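Local structure of endosialidase (4HIZ) at residues 35-40 and 49-54; 91-96 and 151-156; 96-101 and 116-121. The protein cleaves polysialic acid, hydrolysing alpha-2,8 and probably also alpha-2,9 linkages within the polymer, as a trimeric endosialidase of bacteriophage phi92. All coordinates share one frame; numbering follows the deposited sequence.

Contact 1: 35-40 and 49-54; sequences FKVTTL and AAFVYE
Tyr53 packs against the turn that carries the chain away from strand 33-36, and its side chain can be followed outward atom by atom. CB lies 3.7 Å from Leu40 CD2, with Val37 CG2 nearby. Because CG stands anti to the backbone N (chi1 170°), the ring extends along the 37-40 turn: CD2 rests on Leu40 CG, while CE1, on the other flank, comes 3.3 Å from Thr38 O, which sits at the ring edge. Leu40 N lies over one ring face. At the tip, OH and Thr39 OG1 share a water, each 2.9 Å from it.

Before this turn the two segments pair as parallel strands. Phe35 N donates to Ala50 O. Val52 bonds through its N to Phe35 O (2.8 Å) and through its O to Val37 N (3.0 Å), the residues flanking its register partner Lys36, as parallel pairing requires. Phe35 and Phe51 point the same way, planes 19° apart but centroids 5.8 Å from each other, a strongly offset pair touching at Phe35 CD2 and Phe51 CE1 (3.6 Å). Strand 49-53 runs between 33-36, an outermost strand of a mixed sheet within this chain, and 61-64, whose Leu61 and Tyr63 bond to Tyr53 and Phe51; Leu40 also packs on Asp528 of the second subunit.

Contact 2: 91-96 and 151-156; sequences FVYDNV and MGVCGN. With EDO (1,2-ethanediol), chain R; EDO (1,2-ethanediol), chain L.
Strands 91-93 and 151-154 run in roughly the same direction, 35° apart, with a closest axis approach of 7.4 Å, too far to pair as neighbours in one sheet; Phe91 and Tyr93 meet Val153 through side chains. The two strands belong to successive antiparallel sheets of the catalytic beta-propeller, and side chains make the junction. Val153 is central to it, sending one methyl to each ring. Its CG2 lies over the face of Phe91 in a CH-pi contact, 3.9 Å from the centroid and 29° off the ring normal. Its CG1, anti to the backbone N, instead reaches CD1 of Tyr93 at 3.8 Å. Met151 SD approaches the edge of the Phe91 ring near CE2, and Gly152 offers its CA near CD2 of the same ring. Met182, from a loop, also touches Phe91, Tyr93 and Val153.

The chain turns back after Tyr93 through a type I' beta turn to Val96, with Tyr93 and Val96 exchanging two backbone bonds. Two ethanediol molecules, probably from the crystallisation liquor, lie along this segment and accept from Val92 N and Asn95 N. The turn also meets the third subunit, where Asn95 packs on Phe493 of that chain.

Beyond Val153, Asn156 has its ND2 bound to Lys207 O, which leaves the amide oxygen facing Tyr93. Tyr93 OH donates to Asn156 OD1 over 2.7 Å, approaching from above the carbonyl plane, 39° out of it.

Contact 3: 96-101 and 116-121; sequences VIYAPF and WVKSGD
Four backbone bonds join the antiparallel strands of this hairpin: Ile97 and Ser119 bond in both directions, as do Ala99 and Val117. In the second pair Ala99 N lies 2.8 Å from Val117 O, and Val117 N 3.1 Å from Ala99 O, beside the close Pro100-Trp116 pair. The charge of Lys118 is answered across the trimer interface by a salt bridge to Asp511 of the third subunit. Lys118 and Tyr98 also share a water, 2.9 Å from Lys118 NZ, which donates to it, and 2.8 Å from Tyr98 OH.

Tyr98, Pro100, Trp116 and Lys118 share one face of the sheet. The edge of the Tyr98 ring is turned toward the face of the Trp116 six-membered ring in a T-shaped pair, centroids 4.8 Å apart and planes at 65°. The methylene chain of Lys118 runs alongside the same tyrosine, bringing CD to 3.5 Å from Tyr98 CE2; a bend at chi3 (-64°) then turns NZ off the extended line of the chain, where it reaches the water and Asp511 of the third subunit. Phe91 stacks on Tyr98 and touches Trp116, while Trp116 NE1 bonds to Glu130 OE1.

On the other face, Ala99 CB meets Val117 CG2, and beyond them the Phe101 ring brings CE1 to Val117 CG1. Ser119 OG bonds to Thr125 O and also accepts from Asp121 N, an ST turn just after the strand. Tyr98, Val96 and Leu494 of the third subunit pack on Lys118 while water and Asp511 take its ammonium, consistent with a charge held in place and stabilised within a buried subunit interface.

Along the chain, contact 1 closes before the other two open, and it lies apart from them: its centre is about 40 Å from that of contact 2 and about 36 Å from that of contact 3. It belongs to the N-terminal extension, they to the catalytic beta-propeller. Contacts 2 and 3 have centres about 11 Å apart and share Val96, contact 3 being nested within the chain loop that contact 2 closes. Strands 91-93 and 96-104 are neighbours in one sheet, joined by a probable hydrogen bond from Tyr98 N to Phe91 O (2.8 Å), so contact 3 builds within that sheet while contact 2 joins it to the next. Both touch the third subunit, placing this part of the propeller at the trimer interface.

Contact 1: 35-40 and 49-54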
ATOM      1  N   PHE A  35       6.420 -36.698  23.576  1.00 24.05           N
ATOM      2  CA  PHE A  35       6.378 -36.872  25.029  1.00 22.89           C
ATOM      3  C   PHE A  35       4.927 -36.900  25.489  1.00 20.70           C
ATOM      4  O   PHE A  35       4.106 -36.205  24.921  1.00 19.84           O
ATOM      5  CB  PHE A  35       7.063 -35.686  25.714  1.00 23.64           C
ATOM      6  CG  PHE A  35       8.497 -35.513  25.314  1.00 24.18           C
ATOM      7  CD1 PHE A  35       9.494 -36.254  25.938  1.00 25.17           C
ATOM      8  CD2 PHE A  35       8.845 -34.614  24.322  1.00 23.78           C
ATOM      9  CE1 PHE A  35      10.818 -36.111  25.569  1.00 25.34           C
ATOM     10  CE2 PHE A  35      10.182 -34.451  23.941  1.00 23.82           C
ATOM     11  CZ  PHE A  35      11.167 -35.204  24.567  1.00 24.63           C
ATOM     12  N   LYS A  36       4.631 -37.644  26.552  1.00 20.81           N
ATOM     13  CA  LYS A  36       3.314 -37.593  27.174  1.00 21.24           C
ATOM     14  C   LYS A  36       3.448 -36.734  28.415  1.00 18.71           C
ATOM     15  O   LYS A  36       4.264 -37.014  29.285  1.00 18.28           O
ATOM     16  CB  LYS A  36       2.832 -38.985  27.560  1.00 29.02           C
ATOM     17  CG  LYS A  36       2.907 -39.961  26.400  1.00 41.05           C
ATOM     18  CD  LYS A  36       1.749 -40.944  26.408  1.00 55.99           C
ATOM     19  CE  LYS A  36       1.855 -41.919  25.235  1.00 68.91           C
ATOM     20  NZ  LYS A  36       2.187 -41.209  23.952  1.00 76.77           N
ATOM     21  N   VAL A  37       2.674 -35.668  28.482  1.00 18.53           N
ATOM     22  CA  VAL A  37       2.934 -34.691  29.527  1.00 20.48           C
ATOM     23  C   VAL A  37       1.704 -34.462  30.364  1.00 22.48           C
ATOM     24  O   VAL A  37       0.573 -34.639  29.916  1.00 22.20           O
ATOM     25  CB  VAL A  37       3.417 -33.339  28.968  1.00 20.59           C
ATOM     26  CG1 VAL A  37       4.742 -33.509  28.222  1.00 21.78           C
ATOM     27  CG2 VAL A  37       2.324 -32.695  28.069  1.00 19.86           C
ATOM     28  N   THR A  38       1.944 -34.070  31.608  1.00 24.93           N
ATOM     29  CA  THR A  38       0.872 -33.777  32.540  1.00 27.13           C
ATOM     30  C   THR A  38       0.288 -32.368  32.318  1.00 25.13           C
ATOM     31  O   THR A  38      -0.882 -32.086  32.622  1.00 24.90           O
ATOM     32  CB  THR A  38       1.443 -33.852  33.975  1.00 32.08           C
ATOM     33  OG1 THR A  38       2.547 -32.932  34.086  1.00 35.75           O
ATOM     34  CG2 THR A  38       1.951 -35.268  34.282  1.00 32.43           C
ATOM     35  N   THR A  39       1.121 -31.484  31.800  1.00 22.92           N
ATOM     36  CA  THR A  39       0.717 -30.112  31.545  1.00 23.95           C
ATOM     37  C   THR A  39       1.613 -29.655  30.430  1.00 21.18           C
ATOM     38  O   THR A  39       2.723 -30.201  30.286  1.00 21.39           O
ATOM     39  CB  THR A  39       0.944 -29.241  32.790  1.00 30.75           C
ATOM     40  OG1 THR A  39       0.573 -27.890  32.498  1.00 35.82           O
ATOM     41  CG2 THR A  39       2.404 -29.235  33.183  1.00 31.42           C
ATOM     42  N   LEU A  40       1.191 -28.680  29.621  1.00 19.89           N
ATOM     43  CA  LEU A  40       2.069 -28.288  28.495  1.00 19.79           C
ATOM     44  C   LEU A  40       3.321 -27.610  29.006  1.00 18.59           C
ATOM     45  O   LEU A  40       3.229 -26.756  29.896  1.00 18.59           O
ATOM     46  CB  LEU A  40       1.367 -27.382  27.464  1.00 19.89           C
ATOM     47  CG  LEU A  40       0.234 -28.097  26.712  1.00 21.52           C
ATOM     48  CD1 LEU A  40      -0.468 -27.142  25.764  1.00 23.18           C
ATOM     49  CD2 LEU A  40       0.771 -29.293  25.926  1.00 20.74           C
ATOM     50  N   ALA A  49       9.686 -31.507  18.366  1.00 16.54           N
ATOM     51  CA  ALA A  49       9.123 -32.238  19.488  1.00 15.02           C
ATOM     52  C   ALA A  49       7.612 -32.135  19.454  1.00 14.67           C
ATOM     53  O   ALA A  49       7.056 -31.153  18.941  1.00 15.51           O
ATOM     54  CB  ALA A  49       9.669 -31.651  20.823  1.00 15.51           C
ATOM     55  N   ALA A  50       6.939 -33.129  20.019  1.00 14.73           N
ATOM     56  CA  ALA A  50       5.492 -33.033  20.197  1.00 15.20           C
ATOM     57  C   ALA A  50       5.084 -33.553  21.567  1.00 15.45           C
ATOM     58  O   ALA A  50       5.787 -34.385  22.156  1.00 16.48           O
ATOM     59  CB  ALA A  50       4.774 -33.796  19.116  1.00 17.45           C
ATOM     60  N   PHE A  51       3.935 -33.078  22.051  1.00 15.18           N
ATOM     61  CA  PHE A  51       3.514 -33.338  23.428  1.00 15.04           C
ATOM     62  C   PHE A  51       2.064 -33.793  23.435  1.00 14.84           C
ATOM     63  O   PHE A  51       1.182 -33.069  22.980  1.00 16.03           O
ATOM     64  CB  PHE A  51       3.658 -32.052  24.265  1.00 16.08           C
ATOM     65  CG  PHE A  51       5.026 -31.430  24.141  1.00 17.70           C
ATOM     66  CD1 PHE A  51       6.078 -31.896  24.906  1.00 19.71           C
ATOM     67  CD2 PHE A  51       5.271 -30.418  23.210  1.00 18.51           C
ATOM     68  CE1 PHE A  51       7.364 -31.341  24.768  1.00 20.86           C
ATOM     69  CE2 PHE A  51       6.548 -29.876  23.059  1.00 20.35           C
ATOM     70  CZ  PHE A  51       7.594 -30.347  23.840  1.00 20.68           C
ATOM     71  N   VAL A  52       1.817 -34.995  23.940  1.00 14.23           N
ATOM     72  CA  VAL A  52       0.433 -35.481  24.067  1.00 14.66           C
ATOM     73  C   VAL A  52      -0.109 -35.058  25.420  1.00 15.40           C
ATOM     74  O   VAL A  52       0.487 -35.351  26.473  1.00 16.45           O
ATOM     75  CB  VAL A  52       0.348 -37.001  23.972  1.00 15.66           C
ATOM     76  CG1 VAL A  52      -1.135 -37.438  24.030  1.00 17.00           C
ATOM     77  CG2 VAL A  52       1.021 -37.467  22.684  1.00 15.57           C
ATOM     78  N   TYR A  53      -1.242 -34.375  25.403  1.00 14.78           N
ATOM     79  CA  TYR A  53      -1.748 -33.707  26.610  1.00 15.36           C
ATOM     80  C   TYR A  53      -3.271 -33.807  26.629  1.00 15.16           C
ATOM     81  O   TYR A  53      -3.928 -33.627  25.593  1.00 15.69           O
ATOM     82  CB  TYR A  53      -1.313 -32.227  26.579  1.00 15.76           C
ATOM     83  CG  TYR A  53      -1.969 -31.357  27.638  1.00 16.38           C
ATOM     84  CD1 TYR A  53      -1.841 -31.663  28.992  1.00 18.55           C
ATOM     85  CD2 TYR A  53      -2.700 -30.217  27.279  1.00 16.48           C
ATOM     86  CE1 TYR A  53      -2.456 -30.854  29.978  1.00 20.35           C
ATOM     87  CE2 TYR A  53      -3.295 -29.397  28.237  1.00 18.57           C
ATOM     88  CZ  TYR A  53      -3.179 -29.723  29.586  1.00 21.69           C
ATOM     89  OH  TYR A  53      -3.774 -28.918  30.530  1.00 24.82           O
ATOM     90  N   GLU A  54      -3.841 -34.105  27.796  1.00 15.14           N
ATOM     91  CA  GLU A  54      -5.305 -34.137  27.942  1.00 16.84           C
ATOM     92  C   GLU A  54      -5.818 -32.901  28.693  1.00 17.33           C
ATOM     93  O   GLU A  54      -6.047 -32.939  29.914  1.00 19.53           O
ATOM     94  CB  GLU A  54      -5.750 -35.412  28.673  1.00 18.65           C
ATOM     95  CG  GLU A  54      -5.399 -36.687  27.905  1.00 20.65           C
ATOM     96  CD  GLU A  54      -5.805 -37.976  28.608  1.00 23.33           C
ATOM     97  OE1 GLU A  54      -6.621 -37.950  29.561  1.00 23.04           O
ATOM     98  OE2 GLU A  54      -5.291 -39.037  28.181  1.00 25.52           O
TER
HETATM   99  O   HOH W   1      -2.200 -35.130  29.983  1.00 26.22           O
HETATM  100  O   HOH W   2      -2.248 -28.212  32.952  1.00 52.14           O

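Contact 2: 91-96 and 151-156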
ATOM      1  N   PHE A  91      -8.008 -24.304  -5.396  1.00 10.51           N
ATOM      2  CA  PHE A  91      -7.490 -25.165  -6.451  1.00  9.90           C
ATOM      3  C   PHE A  91      -6.193 -24.590  -6.985  1.00  9.88           C
ATOM      4  O   PHE A  91      -5.861 -23.422  -6.729  1.00 10.73           O
ATOM      5  CB  PHE A  91      -8.568 -25.346  -7.572  1.00 10.34           C
ATOM      6  CG  PHE A  91      -8.927 -24.068  -8.292  1.00 10.60           C
ATOM      7  CD1 PHE A  91      -8.170 -23.617  -9.391  1.00 11.35           C
ATOM      8  CD2 PHE A  91      -9.993 -23.286  -7.860  1.00 11.60           C
ATOM      9  CE1 PHE A  91      -8.517 -22.422 -10.039  1.00 12.43           C
ATOM     10  CE2 PHE A  91     -10.353 -22.087  -8.513  1.00 12.22           C
ATOM     11  CZ  PHE A  91      -9.605 -21.645  -9.609  1.00 12.49           C
ATOM     12  N   VAL A  92      -5.432 -25.439  -7.668  1.00 10.08           N
ATOM     13  CA  VAL A  92      -4.186 -25.041  -8.332  1.00 10.45           C
ATOM     14  C   VAL A  92      -4.363 -25.310  -9.826  1.00 11.20           C
ATOM     15  O   VAL A  92      -4.838 -26.400 -10.238  1.00 12.91           O
ATOM     16  CB  VAL A  92      -2.997 -25.825  -7.753  1.00 11.03           C
ATOM     17  CG1 VAL A  92      -1.671 -25.430  -8.451  1.00 12.27           C
ATOM     18  CG2 VAL A  92      -2.901 -25.593  -6.205  1.00 10.95           C
ATOM     19  N   TYR A  93      -4.050 -24.313 -10.633  1.00 11.12           N
ATOM     20  CA  TYR A  93      -4.166 -24.474 -12.092  1.00 11.89           C
ATOM     21  C   TYR A  93      -3.011 -23.756 -12.771  1.00 11.77           C
ATOM     22  O   TYR A  93      -2.774 -22.562 -12.488  1.00 10.67           O
ATOM     23  CB  TYR A  93      -5.505 -23.922 -12.601  1.00 11.91           C
ATOM     24  CG  TYR A  93      -5.731 -24.199 -14.083  1.00 11.63           C
ATOM     25  CD1 TYR A  93      -6.221 -25.449 -14.516  1.00 12.37           C
ATOM     26  CD2 TYR A  93      -5.499 -23.194 -15.033  1.00 11.51           C
ATOM     27  CE1 TYR A  93      -6.408 -25.667 -15.883  1.00 12.79           C
ATOM     28  CE2 TYR A  93      -5.687 -23.404 -16.403  1.00 11.09           C
ATOM     29  CZ  TYR A  93      -6.138 -24.633 -16.815  1.00 12.60           C
ATOM     30  OH  TYR A  93      -6.378 -24.841 -18.169  1.00 14.13           O
ATOM     31  N   ASP A  94      -2.326 -24.463 -13.675  1.00 11.69           N
ATOM     32  CA  ASP A  94      -1.194 -23.896 -14.424  1.00 12.53           C
ATOM     33  C   ASP A  94      -0.251 -23.126 -13.517  1.00 11.78           C
ATOM     34  O   ASP A  94       0.090 -21.975 -13.808  1.00 12.42           O
ATOM     35  CB  ASP A  94      -1.755 -23.006 -15.551  1.00 14.40           C
ATOM     36  CG  ASP A  94      -0.736 -22.645 -16.586  1.00 16.83           C
ATOM     37  OD1 ASP A  94       0.235 -23.419 -16.787  1.00 17.47           O
ATOM     38  OD2 ASP A  94      -0.944 -21.595 -17.242  1.00 18.12           O
ATOM     39  N   ASN A  95       0.197 -23.792 -12.454  1.00 10.72           N
ATOM     40  CA  ASN A  95       1.231 -23.259 -11.529  1.00 10.36           C
ATOM     41  C   ASN A  95       0.777 -22.156 -10.591  1.00 11.13           C
ATOM     42  O   ASN A  95       1.594 -21.665  -9.813  1.00 12.56           O
ATOM     43  CB  ASN A  95       2.486 -22.784 -12.276  1.00 11.14           C
ATOM     44  CG  ASN A  95       3.066 -23.873 -13.169  1.00 12.84           C
ATOM     45  OD1 ASN A  95       3.166 -25.036 -12.753  1.00 14.98           O
ATOM     46  ND2 ASN A  95       3.419 -23.511 -14.411  1.00 12.91           N
ATOM     47  N   VAL A  96      -0.476 -21.755 -10.681  1.00  9.92           N
ATOM     48  CA  VAL A  96      -0.984 -20.652  -9.834  1.00  9.96           C
ATOM     49  C   VAL A  96      -1.901 -21.233  -8.782  1.00 10.78           C
ATOM     50  O   VAL A  96      -2.729 -22.093  -9.093  1.00 11.06           O
ATOM     51  CB  VAL A  96      -1.740 -19.615 -10.692  1.00 10.54           C
ATOM     52  CG1 VAL A  96      -2.392 -18.532  -9.835  1.00 10.66           C
ATOM     53  CG2 VAL A  96      -0.768 -18.989 -11.713  1.00 10.97           C
ATOM     54  N   MET A 151     -16.483 -24.614  -5.865  1.00 10.25           N
ATOM     55  CA  MET A 151     -15.827 -24.112  -7.070  1.00 11.28           C
ATOM     56  C   MET A 151     -14.611 -24.980  -7.367  1.00 11.13           C
ATOM     57  O   MET A 151     -13.969 -25.511  -6.443  1.00 11.02           O
ATOM     58  CB  MET A 151     -15.310 -22.675  -6.790  1.00 12.25           C
ATOM     59  CG  MET A 151     -14.670 -21.983  -8.020  1.00 12.74           C
ATOM     60  SD  MET A 151     -14.112 -20.286  -7.625  1.00 14.08           S
ATOM     61  CE  MET A 151     -15.688 -19.424  -7.496  1.00 16.65           C
ATOM     62  N   GLY A 152     -14.283 -25.112  -8.648  1.00 11.14           N
ATOM     63  CA  GLY A 152     -13.068 -25.821  -9.036  1.00 11.89           C
ATOM     64  C   GLY A 152     -12.931 -25.846 -10.546  1.00 12.64           C
ATOM     65  O   GLY A 152     -13.628 -25.127 -11.272  1.00 13.63           O
ATOM     66  N   VAL A 153     -12.013 -26.684 -11.015  1.00 11.73           N
ATOM     67  CA  VAL A 153     -11.673 -26.730 -12.450  1.00 11.42           C
ATOM     68  C   VAL A 153     -11.976 -28.129 -12.956  1.00 11.80           C
ATOM     69  O   VAL A 153     -11.627 -29.125 -12.301  1.00 12.94           O
ATOM     70  CB  VAL A 153     -10.178 -26.416 -12.667  1.00 12.54           C
ATOM     71  CG1 VAL A 153      -9.802 -26.577 -14.164  1.00 13.58           C
ATOM     72  CG2 VAL A 153      -9.861 -24.991 -12.176  1.00 13.58           C
ATOM     73  N   CYS A 154     -12.632 -28.202 -14.119  1.00 11.62           N
ATOM     74  CA  CYS A 154     -12.849 -29.487 -14.766  1.00 13.19           C
ATOM     75  C   CYS A 154     -12.669 -29.263 -16.252  1.00 13.60           C
ATOM     76  O   CYS A 154     -13.276 -28.357 -16.818  1.00 14.15           O
ATOM     77  CB  CYS A 154     -14.271 -29.981 -14.466  1.00 13.32           C
ATOM     78  SG  CYS A 154     -14.552 -31.653 -15.168  1.00 15.39           S
ATOM     79  N   GLY A 155     -11.842 -30.087 -16.885  1.00 13.95           N
ATOM     80  CA  GLY A 155     -11.703 -30.022 -18.337  1.00 14.64           C
ATOM     81  C   GLY A 155     -11.344 -28.631 -18.857  1.00 14.09           C
ATOM     82  O   GLY A 155     -11.950 -28.138 -19.826  1.00 15.23           O
ATOM     83  N   ASN A 156     -10.359 -28.000 -18.217  1.00 12.69           N
ATOM     84  CA  ASN A 156      -9.935 -26.634 -18.573  1.00 12.62           C
ATOM     85  C   ASN A 156     -11.022 -25.552 -18.516  1.00 12.52           C
ATOM     86  O   ASN A 156     -10.882 -24.505 -19.154  1.00 13.93           O
ATOM     87  CB  ASN A 156      -9.202 -26.637 -19.941  1.00 13.25           C
ATOM     88  CG  ASN A 156      -7.940 -27.444 -19.873  1.00 14.48           C
ATOM     89  OD1 ASN A 156      -7.144 -27.264 -18.929  1.00 15.71           O
ATOM     90  ND2 ASN A 156      -7.741 -28.371 -20.829  1.00 14.46           N
TER
HETATM   91  C1  EDO R 812       0.404 -27.383 -11.077  1.00 37.07           C
HETATM   92  O1  EDO R 812      -0.213 -26.534 -12.042  1.00 30.82           O
HETATM   93  C2  EDO R 812       1.848 -26.995 -10.818  1.00 41.47           C
HETATM   94  O2  EDO R 812       2.570 -28.181 -10.486  1.00 46.13           O
HETATM   95  C1  EDO L 806      -5.139 -28.955  -7.447  1.00 29.27           C
HETATM   96  O1  EDO L 806      -6.355 -28.212  -7.420  1.00 21.85           O
HETATM   97  C2  EDO L 806      -5.057 -30.022  -6.353  1.00 31.02           C
HETATM   98  O2  EDO L 806      -5.314 -29.430  -5.094  1.00 26.18           O

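Contact 3: 96-101 and 116-121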
ATOM      1  N   VAL A  96      -0.476 -21.755 -10.681  1.00  9.92           N
ATOM      2  CA  VAL A  96      -0.984 -20.652  -9.834  1.00  9.96           C
ATOM      3  C   VAL A  96      -1.901 -21.233  -8.782  1.00 10.78           C
ATOM      4  O   VAL A  96      -2.729 -22.093  -9.093  1.00 11.06           O
ATOM      5  CB  VAL A  96      -1.740 -19.615 -10.692  1.00 10.54           C
ATOM      6  CG1 VAL A  96      -2.392 -18.532  -9.835  1.00 10.66           C
ATOM      7  CG2 VAL A  96      -0.768 -18.989 -11.713  1.00 10.97           C
ATOM      8  N   ILE A  97      -1.762 -20.784  -7.531  1.00  9.65           N
ATOM      9  CA  ILE A  97      -2.659 -21.238  -6.461  1.00 10.61           C
ATOM     10  C   ILE A  97      -3.805 -20.237  -6.317  1.00 10.68           C
ATOM     11  O   ILE A  97      -3.573 -19.036  -6.157  1.00 11.00           O
ATOM     12  CB  ILE A  97      -1.899 -21.345  -5.119  1.00 10.95           C
ATOM     13  CG1 ILE A  97      -0.667 -22.246  -5.275  1.00 12.39           C
ATOM     14  CG2 ILE A  97      -2.836 -21.885  -3.988  1.00 10.67           C
ATOM     15  CD1 ILE A  97       0.399 -21.989  -4.189  1.00 14.10           C
ATOM     16  N   TYR A  98      -5.045 -20.738  -6.378  1.00 10.10           N
ATOM     17  CA  TYR A  98      -6.231 -19.900  -6.248  1.00 10.45           C
ATOM     18  C   TYR A  98      -6.924 -20.154  -4.922  1.00 10.60           C
ATOM     19  O   TYR A  98      -7.195 -21.310  -4.547  1.00 10.99           O
ATOM     20  CB  TYR A  98      -7.247 -20.211  -7.362  1.00  9.87           C
ATOM     21  CG  TYR A  98      -6.754 -19.825  -8.757  1.00 10.27           C
ATOM     22  CD1 TYR A  98      -5.842 -20.632  -9.463  1.00 10.53           C
ATOM     23  CD2 TYR A  98      -7.241 -18.682  -9.378  1.00 12.12           C
ATOM     24  CE1 TYR A  98      -5.433 -20.284 -10.736  1.00 12.20           C
ATOM     25  CE2 TYR A  98      -6.815 -18.309 -10.654  1.00 13.32           C
ATOM     26  CZ  TYR A  98      -5.926 -19.126 -11.326  1.00 13.67           C
ATOM     27  OH  TYR A  98      -5.524 -18.748 -12.578  1.00 14.12           O
ATOM     28  N   ALA A  99      -7.200 -19.068  -4.210  1.00 10.42           N
ATOM     29  CA  ALA A  99      -7.933 -19.136  -2.943  1.00  9.41           C
ATOM     30  C   ALA A  99      -9.211 -18.283  -3.055  1.00 10.75           C
ATOM     31  O   ALA A  99      -9.233 -17.072  -2.709  1.00  9.89           O
ATOM     32  CB  ALA A  99      -7.033 -18.604  -1.759  1.00 10.11           C
ATOM     33  N   PRO A 100     -10.303 -18.899  -3.532  1.00 10.59           N
ATOM     34  CA  PRO A 100     -11.566 -18.180  -3.603  1.00  9.39           C
ATOM     35  C   PRO A 100     -12.196 -18.124  -2.214  1.00  8.65           C
ATOM     36  O   PRO A 100     -11.925 -18.987  -1.372  1.00  9.65           O
ATOM     37  CB  PRO A 100     -12.437 -19.067  -4.527  1.00  9.75           C
ATOM     38  CG  PRO A 100     -11.419 -19.995  -5.223  1.00 10.72           C
ATOM     39  CD  PRO A 100     -10.405 -20.244  -4.120  1.00 10.62           C
ATOM     40  N   PHE A 101     -12.978 -17.078  -1.974  1.00  9.14           N
ATOM     41  CA  PHE A 101     -13.556 -16.823  -0.637  1.00  9.21           C
ATOM     42  C   PHE A 101     -14.688 -15.820  -0.844  1.00 10.22           C
ATOM     43  O   PHE A 101     -15.066 -15.533  -1.997  1.00 11.27           O
ATOM     44  CB  PHE A 101     -12.471 -16.267   0.321  1.00  9.51           C
ATOM     45  CG  PHE A 101     -11.957 -14.896  -0.049  1.00 10.35           C
ATOM     46  CD1 PHE A 101     -10.984 -14.731  -1.083  1.00 10.97           C
ATOM     47  CD2 PHE A 101     -12.392 -13.775   0.655  1.00 10.15           C
ATOM     48  CE1 PHE A 101     -10.484 -13.457  -1.402  1.00 11.96           C
ATOM     49  CE2 PHE A 101     -11.911 -12.485   0.350  1.00 11.01           C
ATOM     50  CZ  PHE A 101     -10.946 -12.323  -0.683  1.00 11.48           C
ATOM     51  N   TRP A 116     -11.460 -13.967  -5.263  1.00 10.16           N
ATOM     52  CA  TRP A 116     -10.318 -14.814  -4.931  1.00 10.56           C
ATOM     53  C   TRP A 116      -9.080 -13.965  -4.756  1.00  9.95           C
ATOM     54  O   TRP A 116      -9.042 -12.801  -5.183  1.00 10.84           O
ATOM     55  CB  TRP A 116     -10.060 -15.926  -5.969  1.00 11.12           C
ATOM     56  CG  TRP A 116      -9.765 -15.502  -7.427  1.00 11.43           C
ATOM     57  CD1 TRP A 116      -9.081 -14.385  -7.878  1.00 12.66           C
ATOM     58  CD2 TRP A 116     -10.115 -16.256  -8.592  1.00 12.30           C
ATOM     59  NE1 TRP A 116      -8.995 -14.403  -9.264  1.00 13.29           N
ATOM     60  CE2 TRP A 116      -9.656 -15.529  -9.724  1.00 13.03           C
ATOM     61  CE3 TRP A 116     -10.812 -17.459  -8.783  1.00 13.41           C
ATOM     62  CZ2 TRP A 116      -9.846 -15.993 -11.027  1.00 15.33           C
ATOM     63  CZ3 TRP A 116     -11.002 -17.922 -10.087  1.00 14.45           C
ATOM     64  CH2 TRP A 116     -10.530 -17.184 -11.184  1.00 15.58           C
ATOM     65  N   VAL A 117      -8.112 -14.547  -4.068  1.00  9.18           N
ATOM     66  CA  VAL A 117      -6.719 -14.075  -4.178  1.00  9.25           C
ATOM     67  C   VAL A 117      -5.889 -15.234  -4.710  1.00 10.57           C
ATOM     68  O   VAL A 117      -6.307 -16.416  -4.633  1.00 11.27           O
ATOM     69  CB  VAL A 117      -6.107 -13.545  -2.825  1.00 10.15           C
ATOM     70  CG1 VAL A 117      -6.837 -12.251  -2.369  1.00 10.71           C
ATOM     71  CG2 VAL A 117      -6.165 -14.646  -1.731  1.00 10.08           C
ATOM     72  N   LYS A 118      -4.722 -14.921  -5.269  1.00 11.07           N
ATOM     73  CA  LYS A 118      -3.935 -15.934  -5.982  1.00 11.71           C
ATOM     74  C   LYS A 118      -2.482 -15.801  -5.592  1.00 10.71           C
ATOM     75  O   LYS A 118      -2.040 -14.696  -5.230  1.00 11.17           O
ATOM     76  CB  LYS A 118      -4.011 -15.695  -7.502  1.00 13.36           C
ATOM     77  CG  LYS A 118      -5.434 -15.511  -8.048  1.00 15.37           C
ATOM     78  CD  LYS A 118      -5.402 -15.333  -9.590  1.00 17.24           C
ATOM     79  CE  LYS A 118      -4.655 -14.052  -9.994  1.00 17.86           C
ATOM     80  NZ  LYS A 118      -4.944 -13.658 -11.446  1.00 17.44           N
ATOM     81  N   SER A 119      -1.730 -16.897  -5.688  1.00  9.50           N
ATOM     82  CA  SER A 119      -0.270 -16.829  -5.501  1.00 10.51           C
ATOM     83  C   SER A 119       0.431 -17.380  -6.703  1.00 10.44           C
ATOM     84  O   SER A 119       0.181 -18.525  -7.100  1.00  9.86           O
ATOM     85  CB  SER A 119       0.191 -17.622  -4.271  1.00 10.78           C
ATOM     86  OG  SER A 119       1.630 -17.494  -4.175  1.00 11.13           O
ATOM     87  N   GLY A 120       1.345 -16.580  -7.239  1.00  9.93           N
ATOM     88  CA  GLY A 120       2.242 -17.006  -8.306  1.00 11.72           C
ATOM     89  C   GLY A 120       3.627 -17.429  -7.847  1.00 11.55           C
ATOM     90  O   GLY A 120       4.514 -17.623  -8.684  1.00 11.16           O
ATOM     91  N   ASP A 121       3.832 -17.580  -6.539  1.00 11.16           N
ATOM     92  CA  ASP A 121       5.155 -17.966  -6.028  1.00 11.10           C
ATOM     93  C   ASP A 121       5.074 -19.056  -4.942  1.00 11.54           C
ATOM     94  O   ASP A 121       5.773 -18.984  -3.914  1.00 11.59           O
ATOM     95  CB  ASP A 121       5.914 -16.723  -5.516  1.00 11.65           C
ATOM     96  CG  ASP A 121       5.107 -15.910  -4.536  1.00 12.58           C
ATOM     97  OD1 ASP A 121       4.170 -16.471  -3.893  1.00 12.40           O
ATOM     98  OD2 ASP A 121       5.468 -14.701  -4.351  1.00 14.73           O
TER
HETATM   99  O   HOH W   3      -4.837 -16.039 -13.050  1.00 23.42           O